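Side-chain contacts in probable transcriptional regulator (PDB 2ESN), which probably regulates transcription as a LysR-family protein with a DNA-binding helix-turn-helix domain and a domain that probably binds a small-molecule effector: residues Arg8-Leu12 against Asn13-Val17; Gly46-Arg49 against Gln50-Asp54; Pro117-Met120 against Asn121-His125; Glu144-Ser148 against Gly149-Phe153. All blocks are in the same frame, centred on the assembly; numbering follows the deposited sequence.

Contact 1: Arg8-Leu12 against Asn13-Val17; sequences RRLDL and NLLLV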
loop_
_atom_site.group_PDB
_atom_site.type_symbol
_atom_site.label_atom_id
_atom_site.label_comp_id
_atom_site.label_asym_id
_atom_site.label_seq_id
_atom_site.Cartn_x
_atom_site.Cartn_y
_atom_site.Cartn_z
ATOM N N ARG C 8 -31.536 -11.693 4.609
ATOM C CA ARG C 8 -31.757 -12.747 5.573
ATOM C C ARG C 8 -33.167 -13.279 5.381
ATOM O O ARG C 8 -33.428 -14.439 5.620
ATOM C CB ARG C 8 -31.494 -12.233 7.013
ATOM C CG ARG C 8 -31.927 -13.200 8.054
ATOM C CD ARG C 8 -30.860 -14.288 8.318
ATOM N NE ARG C 8 -31.449 -15.629 8.307
ATOM C CZ ARG C 8 -32.330 -16.097 9.195
ATOM N NH1 ARG C 8 -32.732 -15.360 10.240
ATOM N NH2 ARG C 8 -32.809 -17.321 9.039
ATOM N N ARG C 9 -34.059 -12.424 4.909
ATOM C CA ARG C 9 -35.465 -12.752 4.694
ATOM C C ARG C 9 -35.762 -13.490 3.366
ATOM O O ARG C 9 -36.730 -14.224 3.255
ATOM C CB ARG C 9 -36.282 -11.459 4.702
ATOM C CG ARG C 9 -37.717 -11.692 5.096
ATOM C CD ARG C 9 -37.844 -11.622 6.612
ATOM N NE ARG C 9 -38.751 -12.623 7.198
ATOM C CZ ARG C 9 -40.072 -12.480 7.355
ATOM N NH1 ARG C 9 -40.765 -13.461 7.937
ATOM N NH2 ARG C 9 -40.715 -11.384 6.930
ATOM N N LEU C 10 -34.931 -13.292 2.367
ATOM C CA LEU C 10 -35.208 -13.806 1.032
ATOM C C LEU C 10 -34.556 -15.171 0.874
ATOM O O LEU C 10 -33.379 -15.372 1.237
ATOM C CB LEU C 10 -34.682 -12.817 0.004
ATOM C CG LEU C 10 -35.004 -12.952 -1.495
ATOM C CD1 LEU C 10 -36.503 -12.856 -1.819
ATOM C CD2 LEU C 10 -34.157 -11.998 -2.309
ATOM N N ASP C 11 -35.304 -16.115 0.313
ATOM C CA ASP C 11 -34.646 -17.323 -0.190
ATOM C C ASP C 11 -33.823 -16.945 -1.423
ATOM O O ASP C 11 -34.325 -16.931 -2.546
ATOM C CB ASP C 11 -35.655 -18.390 -0.518
ATOM C CG ASP C 11 -34.999 -19.698 -0.913
ATOM O OD1 ASP C 11 -35.700 -20.700 -0.976
ATOM O OD2 ASP C 11 -33.798 -19.736 -1.162
ATOM N N LEU C 12 -32.545 -16.643 -1.182
ATOM C CA LEU C 12 -31.591 -16.316 -2.226
ATOM C C LEU C 12 -31.503 -17.277 -3.439
ATOM O O LEU C 12 -31.057 -16.866 -4.533
ATOM C CB LEU C 12 -30.184 -16.125 -1.586
ATOM C CG LEU C 12 -30.116 -15.017 -0.495
ATOM C CD1 LEU C 12 -28.712 -14.842 0.080
ATOM C CD2 LEU C 12 -30.661 -13.672 -0.978
ATOM N N ASN C 13 -31.850 -18.547 -3.253
ATOM C CA ASN C 13 -31.801 -19.498 -4.357
ATOM C C ASN C 13 -32.802 -19.122 -5.405
ATOM O O ASN C 13 -32.575 -19.424 -6.583
ATOM C CB ASN C 13 -32.091 -20.957 -3.944
ATOM C CG ASN C 13 -31.116 -21.466 -2.979
ATOM O OD1 ASN C 13 -31.465 -21.827 -1.831
ATOM N ND2 ASN C 13 -29.879 -21.484 -3.378
ATOM N N LEU C 14 -33.889 -18.466 -4.988
ATOM C CA LEU C 14 -34.896 -17.962 -5.951
ATOM C C LEU C 14 -34.350 -16.906 -6.862
ATOM O O LEU C 14 -34.981 -16.581 -7.857
ATOM C CB LEU C 14 -36.054 -17.327 -5.231
ATOM C CG LEU C 14 -36.931 -18.229 -4.329
ATOM C CD1 LEU C 14 -37.971 -17.360 -3.615
ATOM C CD2 LEU C 14 -37.592 -19.393 -5.105
ATOM N N LEU C 15 -33.203 -16.324 -6.515
ATOM C CA LEU C 15 -32.595 -15.285 -7.384
ATOM C C LEU C 15 -31.918 -15.865 -8.610
ATOM O O LEU C 15 -31.695 -15.141 -9.584
ATOM C CB LEU C 15 -31.601 -14.402 -6.637
ATOM C CG LEU C 15 -32.250 -13.472 -5.628
ATOM C CD1 LEU C 15 -31.165 -12.802 -4.849
ATOM C CD2 LEU C 15 -33.196 -12.435 -6.261
ATOM N N LEU C 16 -31.546 -17.136 -8.588
ATOM C CA LEU C 16 -31.065 -17.752 -9.855
ATOM C C LEU C 16 -32.186 -17.927 -10.839
ATOM O O LEU C 16 -31.896 -18.048 -12.033
ATOM C CB LEU C 16 -30.492 -19.162 -9.687
ATOM C CG LEU C 16 -29.356 -19.181 -8.689
ATOM C CD1 LEU C 16 -29.173 -20.608 -8.340
ATOM C CD2 LEU C 16 -28.168 -18.596 -9.432
ATOM N N VAL C 17 -33.436 -18.067 -10.333
ATOM C CA VAL C 17 -34.632 -18.238 -11.197
ATOM C C VAL C 17 -34.942 -16.880 -11.800
ATOM O O VAL C 17 -35.119 -16.730 -13.019
ATOM C CB VAL C 17 -35.860 -18.826 -10.365
ATOM C CG1 VAL C 17 -37.104 -18.793 -11.153
ATOM C CG2 VAL C 17 -35.587 -20.261 -9.937
#

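Contact 2: Gly46-Arg49 against Gln50-Asp54; sequences GRLR and QGLDD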
loop_
_atom_site.group_PDB
_atom_site.type_symbol
_atom_site.label_atom_id
_atom_site.label_comp_id
_atom_site.label_asym_id
_atom_site.label_seq_id
_atom_site.Cartn_x
_atom_site.Cartn_y
_atom_site.Cartn_z
ATOM N N GLY C 46 -43.458 -18.281 -8.512
ATOM C CA GLY C 46 -44.551 -17.916 -7.647
ATOM C C GLY C 46 -44.049 -17.484 -6.275
ATOM O O GLY C 46 -44.494 -16.481 -5.759
ATOM N N ARG C 47 -43.132 -18.256 -5.688
ATOM C CA ARG C 47 -42.508 -17.877 -4.440
ATOM C C ARG C 47 -41.752 -16.527 -4.504
ATOM O O ARG C 47 -41.811 -15.735 -3.560
ATOM C CB ARG C 47 -41.581 -18.994 -3.972
ATOM C CG ARG C 47 -42.295 -20.310 -3.665
ATOM C CD ARG C 47 -41.247 -21.310 -3.297
ATOM N NE ARG C 47 -40.387 -20.662 -2.304
ATOM C CZ ARG C 47 -39.140 -21.031 -2.011
ATOM N NH1 ARG C 47 -38.609 -22.083 -2.608
ATOM N NH2 ARG C 47 -38.454 -20.368 -1.079
ATOM N N LEU C 48 -41.020 -16.288 -5.600
ATOM C CA LEU C 48 -40.275 -15.073 -5.750
ATOM C C LEU C 48 -41.264 -13.922 -5.896
ATOM O O LEU C 48 -41.019 -12.831 -5.342
ATOM C CB LEU C 48 -39.292 -15.146 -6.959
ATOM C CG LEU C 48 -38.190 -14.044 -6.949
ATOM C CD1 LEU C 48 -37.468 -13.934 -5.569
ATOM C CD2 LEU C 48 -37.151 -14.255 -7.953
ATOM N N ARG C 49 -42.381 -14.105 -6.600
ATOM C CA ARG C 49 -43.368 -13.012 -6.704
ATOM C C ARG C 49 -43.951 -12.635 -5.303
ATOM O O ARG C 49 -44.243 -11.477 -5.020
ATOM C CB ARG C 49 -44.531 -13.391 -7.623
ATOM C CG ARG C 49 -44.169 -13.521 -9.096
ATOM C CD ARG C 49 -45.341 -14.052 -9.950
ATOM N NE ARG C 49 -45.110 -13.718 -11.382
ATOM C CZ ARG C 49 -45.488 -14.458 -12.426
ATOM N NH1 ARG C 49 -46.116 -15.610 -12.238
ATOM N NH2 ARG C 49 -45.221 -14.037 -13.664
ATOM N N GLN C 50 -44.137 -13.630 -4.466
ATOM C CA GLN C 50 -44.552 -13.417 -3.073
ATOM C C GLN C 50 -43.427 -12.793 -2.265
ATOM O O GLN C 50 -43.687 -11.845 -1.555
ATOM C CB GLN C 50 -44.998 -14.714 -2.445
ATOM C CG GLN C 50 -46.276 -15.300 -3.080
ATOM C CD GLN C 50 -47.408 -14.315 -3.160
ATOM O OE1 GLN C 50 -47.680 -13.601 -2.216
ATOM N NE2 GLN C 50 -48.094 -14.284 -4.293
ATOM N N GLY C 51 -42.187 -13.268 -2.425
ATOM C CA GLY C 51 -41.036 -12.659 -1.773
ATOM C C GLY C 51 -40.749 -11.176 -2.094
ATOM O O GLY C 51 -40.154 -10.473 -1.263
ATOM N N LEU C 52 -41.120 -10.712 -3.297
ATOM C CA LEU C 52 -40.784 -9.374 -3.748
ATOM C C LEU C 52 -42.035 -8.578 -3.848
ATOM O O LEU C 52 -41.997 -7.369 -4.159
ATOM C CB LEU C 52 -40.020 -9.416 -5.078
ATOM C CG LEU C 52 -38.644 -10.029 -4.841
ATOM C CD1 LEU C 52 -37.869 -10.268 -6.126
ATOM C CD2 LEU C 52 -37.808 -9.125 -3.874
ATOM N N ASP C 53 -43.152 -9.259 -3.553
ATOM C CA ASP C 53 -44.466 -8.681 -3.668
ATOM C C ASP C 53 -44.610 -7.899 -4.990
ATOM O O ASP C 53 -44.922 -6.697 -5.005
ATOM C CB ASP C 53 -44.755 -7.785 -2.458
ATOM C CG ASP C 53 -46.176 -7.295 -2.445
ATOM O OD1 ASP C 53 -47.081 -8.061 -2.832
ATOM O OD2 ASP C 53 -46.376 -6.146 -2.025
ATOM N N ASP C 54 -44.435 -8.613 -6.110
ATOM C CA ASP C 54 -44.468 -8.015 -7.439
ATOM C C ASP C 54 -44.580 -9.225 -8.402
ATOM O O ASP C 54 -44.108 -10.327 -8.076
ATOM C CB ASP C 54 -43.160 -7.215 -7.678
ATOM C CG ASP C 54 -43.185 -6.353 -8.983
ATOM O OD1 ASP C 54 -43.658 -5.202 -8.938
ATOM O OD2 ASP C 54 -42.705 -6.808 -10.058
HETATM O O HOH W 1 -46.875 -15.907 -6.202
#

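Contact 3: Pro117-Met120 against Asn121-His125; sequences PPLM and NRLQH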
loop_
_atom_site.group_PDB
_atom_site.type_symbol
_atom_site.label_atom_id
_atom_site.label_comp_id
_atom_site.label_asym_id
_atom_site.label_seq_id
_atom_site.Cartn_x
_atom_site.Cartn_y
_atom_site.Cartn_z
ATOM N N PRO C 117 7.088 -19.008 -26.358
ATOM C CA PRO C 117 7.010 -19.590 -27.716
ATOM C C PRO C 117 6.703 -21.084 -27.744
ATOM O O PRO C 117 5.735 -21.462 -28.413
ATOM C CB PRO C 117 8.399 -19.235 -28.329
ATOM C CG PRO C 117 8.662 -17.751 -27.614
ATOM C CD PRO C 117 8.312 -18.163 -26.200
ATOM N N PRO C 118 7.493 -21.921 -27.039
ATOM C CA PRO C 118 7.142 -23.334 -27.086
ATOM C C PRO C 118 5.895 -23.717 -26.269
ATOM O O PRO C 118 5.189 -24.666 -26.636
ATOM C CB PRO C 118 8.398 -24.045 -26.548
ATOM C CG PRO C 118 9.066 -23.055 -25.603
ATOM C CD PRO C 118 8.720 -21.665 -26.232
ATOM N N LEU C 119 5.643 -23.010 -25.175
ATOM C CA LEU C 119 4.487 -23.320 -24.330
ATOM C C LEU C 119 3.222 -23.032 -25.118
ATOM O O LEU C 119 2.361 -23.880 -25.197
ATOM C CB LEU C 119 4.462 -22.432 -23.082
ATOM C CG LEU C 119 3.793 -22.929 -21.781
ATOM C CD1 LEU C 119 3.074 -21.810 -20.930
ATOM C CD2 LEU C 119 3.133 -24.341 -21.644
ATOM N N MET C 120 3.121 -21.845 -25.691
ATOM C CA MET C 120 1.941 -21.484 -26.428
ATOM C C MET C 120 1.820 -22.155 -27.804
ATOM O O MET C 120 0.735 -22.289 -28.347
ATOM C CB MET C 120 1.771 -19.989 -26.471
ATOM C CG MET C 120 1.700 -19.314 -25.009
ATOM S SD MET C 120 0.506 -19.949 -23.867
ATOM C CE MET C 120 -0.939 -19.567 -24.664
ATOM N N ASN C 121 2.943 -22.593 -28.359
ATOM C CA ASN C 121 2.918 -23.399 -29.554
ATOM C C ASN C 121 2.054 -24.658 -29.309
ATOM O O ASN C 121 1.333 -25.068 -30.201
ATOM C CB ASN C 121 4.349 -23.850 -29.936
ATOM C CG ASN C 121 4.324 -24.695 -31.190
ATOM O OD1 ASN C 121 4.003 -24.196 -32.298
ATOM N ND2 ASN C 121 4.394 -25.957 -30.999
ATOM N N ARG C 122 2.227 -25.290 -28.141
ATOM C CA ARG C 122 1.457 -26.433 -27.744
ATOM C C ARG C 122 0.028 -26.004 -27.296
ATOM O O ARG C 122 -0.985 -26.492 -27.821
ATOM C CB ARG C 122 2.178 -27.169 -26.594
ATOM C CG ARG C 122 1.376 -28.365 -26.063
ATOM C CD ARG C 122 1.886 -28.825 -24.684
ATOM N NE ARG C 122 3.250 -29.352 -24.779
ATOM C CZ ARG C 122 3.932 -29.813 -23.731
ATOM N NH1 ARG C 122 3.380 -29.772 -22.514
ATOM N NH2 ARG C 122 5.169 -30.279 -23.897
ATOM N N LEU C 123 -0.051 -25.111 -26.300
ATOM C CA LEU C 123 -1.352 -24.748 -25.672
ATOM C C LEU C 123 -2.399 -24.180 -26.584
ATOM O O LEU C 123 -3.637 -24.414 -26.375
ATOM C CB LEU C 123 -1.159 -23.879 -24.413
ATOM C CG LEU C 123 -0.349 -24.509 -23.254
ATOM C CD1 LEU C 123 -0.526 -23.680 -21.937
ATOM C CD2 LEU C 123 -0.676 -25.969 -22.971
ATOM N N GLN C 124 -1.977 -23.449 -27.616
ATOM C CA GLN C 124 -2.940 -23.000 -28.631
ATOM C C GLN C 124 -3.795 -24.175 -29.219
ATOM O O GLN C 124 -4.901 -23.967 -29.651
ATOM C CB GLN C 124 -2.272 -22.208 -29.788
ATOM C CG GLN C 124 -1.448 -23.111 -30.669
ATOM C CD GLN C 124 -0.671 -22.414 -31.734
ATOM O OE1 GLN C 124 -1.032 -21.359 -32.234
ATOM N NE2 GLN C 124 0.483 -22.995 -32.046
ATOM N N HIS C 125 -3.259 -25.384 -29.218
ATOM C CA HIS C 125 -3.942 -26.566 -29.765
ATOM C C HIS C 125 -4.571 -27.330 -28.636
ATOM O O HIS C 125 -5.717 -27.679 -28.722
ATOM C CB HIS C 125 -2.947 -27.510 -30.524
ATOM C CG HIS C 125 -2.339 -26.886 -31.753
ATOM N ND1 HIS C 125 -3.102 -26.454 -32.816
ATOM C CD2 HIS C 125 -1.064 -26.509 -32.027
ATOM C CE1 HIS C 125 -2.312 -25.906 -33.735
ATOM N NE2 HIS C 125 -1.071 -25.930 -33.273
#

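Contact 4: Glu144-Ser148 against Gly149-Phe153; sequences EALAS and GRIDF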
loop_
_atom_site.group_PDB
_atom_site.type_symbol
_atom_site.label_atom_id
_atom_site.label_comp_id
_atom_site.label_asym_id
_atom_site.label_seq_id
_atom_site.Cartn_x
_atom_site.Cartn_y
_atom_site.Cartn_z
ATOM N N GLU C 144 4.276 -13.520 -0.872
ATOM C CA GLU C 144 3.015 -12.816 -0.627
ATOM C C GLU C 144 2.034 -13.011 -1.824
ATOM O O GLU C 144 0.877 -13.458 -1.640
ATOM C CB GLU C 144 3.267 -11.300 -0.341
ATOM C CG GLU C 144 4.697 -10.902 0.191
ATOM C CD GLU C 144 4.975 -9.358 0.178
ATOM O OE1 GLU C 144 4.009 -8.562 -0.016
ATOM O OE2 GLU C 144 6.163 -8.939 0.362
ATOM N N ALA C 145 2.514 -12.713 -3.042
ATOM C CA ALA C 145 1.642 -12.658 -4.208
ATOM C C ALA C 145 1.200 -14.065 -4.624
ATOM O O ALA C 145 0.048 -14.296 -5.058
ATOM C CB ALA C 145 2.325 -11.907 -5.341
ATOM N N LEU C 146 2.126 -14.997 -4.462
ATOM C CA LEU C 146 1.879 -16.410 -4.679
ATOM C C LEU C 146 0.778 -16.970 -3.732
ATOM O O LEU C 146 -0.211 -17.540 -4.194
ATOM C CB LEU C 146 3.204 -17.214 -4.575
ATOM C CG LEU C 146 4.321 -16.871 -5.596
ATOM C CD1 LEU C 146 5.601 -17.683 -5.376
ATOM C CD2 LEU C 146 3.843 -17.031 -7.075
ATOM N N ALA C 147 0.960 -16.776 -2.417
ATOM C CA ALA C 147 -0.013 -17.194 -1.369
ATOM C C ALA C 147 -1.436 -16.756 -1.713
ATOM O O ALA C 147 -2.339 -17.596 -1.919
ATOM C CB ALA C 147 0.418 -16.645 -0.005
ATOM N N SER C 148 -1.599 -15.437 -1.832
ATOM C CA SER C 148 -2.836 -14.805 -2.272
ATOM C C SER C 148 -3.439 -15.484 -3.503
ATOM O O SER C 148 -4.664 -15.438 -3.721
ATOM C CB SER C 148 -2.560 -13.327 -2.633
ATOM O OG SER C 148 -1.272 -12.903 -2.162
ATOM N N GLY C 149 -2.557 -16.056 -4.334
ATOM C CA GLY C 149 -2.915 -16.482 -5.688
ATOM C C GLY C 149 -3.303 -15.326 -6.604
ATOM O O GLY C 149 -4.025 -15.531 -7.590
ATOM N N ARG C 150 -2.821 -14.121 -6.293
ATOM C CA ARG C 150 -2.861 -12.985 -7.256
ATOM C C ARG C 150 -1.939 -13.309 -8.450
ATOM O O ARG C 150 -2.155 -12.819 -9.558
ATOM C CB ARG C 150 -2.359 -11.697 -6.603
ATOM C CG ARG C 150 -3.148 -10.375 -6.882
ATOM C CD ARG C 150 -2.466 -9.227 -6.081
ATOM N NE ARG C 150 -1.653 -9.829 -5.009
ATOM C CZ ARG C 150 -1.682 -9.524 -3.705
ATOM N NH1 ARG C 150 -0.902 -10.203 -2.851
ATOM N NH2 ARG C 150 -2.462 -8.533 -3.257
ATOM N N ILE C 151 -0.923 -14.125 -8.181
ATOM C CA ILE C 151 0.005 -14.646 -9.164
ATOM C C ILE C 151 0.033 -16.164 -8.917
ATOM O O ILE C 151 0.234 -16.618 -7.780
ATOM C CB ILE C 151 1.422 -14.037 -8.930
ATOM C CG1 ILE C 151 1.521 -12.621 -9.490
ATOM C CG2 ILE C 151 2.513 -14.868 -9.498
ATOM C CD1 ILE C 151 2.717 -11.795 -8.886
ATOM N N ASP C 152 -0.170 -16.927 -9.981
ATOM C CA ASP C 152 -0.119 -18.381 -9.944
ATOM C C ASP C 152 1.318 -18.842 -9.813
ATOM O O ASP C 152 1.612 -19.714 -9.027
ATOM C CB ASP C 152 -0.803 -18.972 -11.216
ATOM C CG ASP C 152 -2.300 -18.610 -11.313
ATOM O OD1 ASP C 152 -3.088 -19.140 -10.539
ATOM O OD2 ASP C 152 -2.718 -17.782 -12.140
ATOM N N PHE C 153 2.220 -18.235 -10.582
ATOM C CA PHE C 153 3.582 -18.727 -10.701
ATOM C C PHE C 153 4.599 -17.595 -10.903
ATOM O O PHE C 153 4.253 -16.526 -11.342
ATOM C CB PHE C 153 3.718 -19.628 -11.946
ATOM C CG PHE C 153 2.909 -20.882 -11.911
ATOM C CD1 PHE C 153 1.718 -20.957 -12.622
ATOM C CD2 PHE C 153 3.358 -21.993 -11.229
ATOM C CE1 PHE C 153 0.963 -22.141 -12.638
ATOM C CE2 PHE C 153 2.584 -23.175 -11.180
ATOM C CZ PHE C 153 1.412 -23.268 -11.903
#

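Contact 1: Arg8-Leu12 against Asn13-Val17
Asp11 meets the chain just ahead of it with both its carbonyl and its carboxylate. The backbone N of Asn13 gives a hydrogen bond to Asp11 OD2 at 3.1 Å, approaching from above the carboxylate plane, and the N of Leu14 bonds to Asp11 O at 2.9 Å. With CG anti to the backbone N (chi1 -174°), the carboxylate swings forward along the chain and reaches the amide of Asn13. The other oxygen, OD1, is turned to Arg47 of helix 38-52 in a salt bridge, so both oxygens have a partner and the rotation of the carboxylate is probably well fixed.

Leu12 supplies the next bond: its O accepts from Leu15 N at 3.0 Å. The leucine side chains of this pair run side by side in the same direction, Leu12 CD2 lying 4.0 Å from Leu15 CD1. That same methyl of Leu15 is also 4.0 Å from Leu10 CD2, but Leu10 comes in across it at nearly a right angle. Leu14 lays CG and CD1 against the CB of Asp11, both at 4.0 Å.

The turn is part of a subunit interface, since Leu12 packs on Leu12 of the second subunit and Leu15 touches Leu84 there. With Asp11 OD2 taking the backbone N-H two residues on, the aspartate forms an Asx turn, which leads the chain into helix 15-24 of the LysR-family helix-turn-helix region.

Contact 2: Gly46-Arg49 against Gln50-Asp54
Gly46 O is gripped twice: the backbone N of Gln50 bonds to it at 3.2 Å, and a water donates to it at a short 2.5 Å. The same water accepts from Gln50 NE2 at 2.8 Å. Bent at chi2 (-52°), the glutamine chain folds back along the helix and brings its amide to this water, while its CG lies close to Gly46 O.

One residue on, Gly51 N bonds to Arg47 O at 2.7 Å, followed by Leu52 N to Leu48 O. On the buried side Leu48 and Leu52 point the same way, their CD1 methyls 3.7 Å apart.

Helix 38-52 then stops in a Schellman motif. Asp53 takes a positive phi, its N makes a weak bond to Gln50 O, and Asp54 N reaches back to Arg49 O at 3.1 Å, in the carbonyl plane and on a lone pair. The reversal brings Asp54 O within 3.1 Å of Arg49 CB. Beyond that the arginine runs out extended to the carbonyls of Glu55 and Phe57, and Asp53 forms a salt bridge with Arg92 of the second subunit.

Near the helix end, then, Arg49 O is taken by Asp54 N, Gln50 O weakly by Asp53 N, and Leu52 O by Trp91 of the second subunit, while the arginine ties this end to the residues that follow.

Contact 3: Pro117-Met120 against Asn121-His125
Leu123 N bonds to Leu119 O at 2.9 Å, almost straight at 176°, one of a run of backbone hydrogen bonds along the helix. Gln124 N reaches Met120 O at 3.0 Å, and Asn121 N donates to Pro117 O at 3.0 Å. Between them Arg122 N is shared weakly by Pro118 O and Leu119 O. The helix is kinked at the two prolines, whose ring nitrogens cannot bond to the turn before.

Among the apolar side chains, Leu119 and Leu123 cross obliquely, CD2 of the first 3.7 Å from CD1 of the second. Leu119 reaches forward because its CG stands anti to the backbone N (chi1 -152°). Both leucines face helix 293-303, where Leu123 meets Trp296 and Met297. Met120, curled by two bends, sets SD 4.3 Å from Leu123 CB; it also packs on Leu242 of the third subunit.

A polar side-chain bond lies within 121-125: Gln124 NE2 donates to Asn121 O at 2.9 Å, with that oxygen near the plane of the amide. Gln124 OE1 accepts from the backbone N of Asp247 of the third subunit, so the amide is held from both ends.

Helix 109-126 is the crossover helix of a beta-alpha-beta unit between parallel strands 102-107 and 131-136, as in the periplasmic-binding-protein-like fold of LysR effector domains.

Contact 4: Glu144-Ser148 against Gly149-Phe153
A Schellman motif ends helix 143-148, and Gly149, with a positive phi that glycine adopts readily, is the residue that turns the chain out of it. Gly149 N bonds back to Leu146 O at 2.8 Å. Further round the turn Ile151 N reaches Ala145 O at 3.3 Å, so the chain is drawn back over the last helical turn.

Ile151 sets its two branches against the helix. CD1 lands on Ala145 CB at 3.6 Å, while CG2 lies 3.5 Å from Leu146 CD2. The split follows from chi1 (-79°): CG1 is anti to the carbonyl carbon and CG2 anti to the backbone N, which sends one branch to each helical residue. Leu146 and Ile151 cross at a slant, and beside them Leu146 CA makes a CH...O contact with Ile151 O at 3.5 Å.

All this sits in the LysR substrate-binding domain, where the loop leads from the helix into strand 153-157 of the mixed sheet; Ile151 also rests on Val104 of neighbouring strand 102-107.

Arg150 folds back beside the helix through a bend at chi3 and puts the edge of its guanidinium toward Ala145 CA. Past it the chain turns inward: Asp152 is held by Arg101, His294 and the backbone N of Val104, and the ring of Phe153 stacks with that of His294.

How the contacts relate
All four contacts are local and follow one another along the chain; none nests in or crosses another. Contact 1 turns the chain from helix 6-9 into helix 15-24, and contact 2 closes the end of helix 38-52. These two touch: Leu10 and Leu14 pack on Leu48, which joins the turn before helix 15-24 to helix 38-52, and both contacts reach the second subunit. Contacts 3 and 4 belong to the substrate-binding domain, with centres about 23 Å apart and no touch; contact 3 lies within a crossover helix, contact 4 where a helix runs into the sheet. Contacts 2 and 3 are about 51 Å apart between centres.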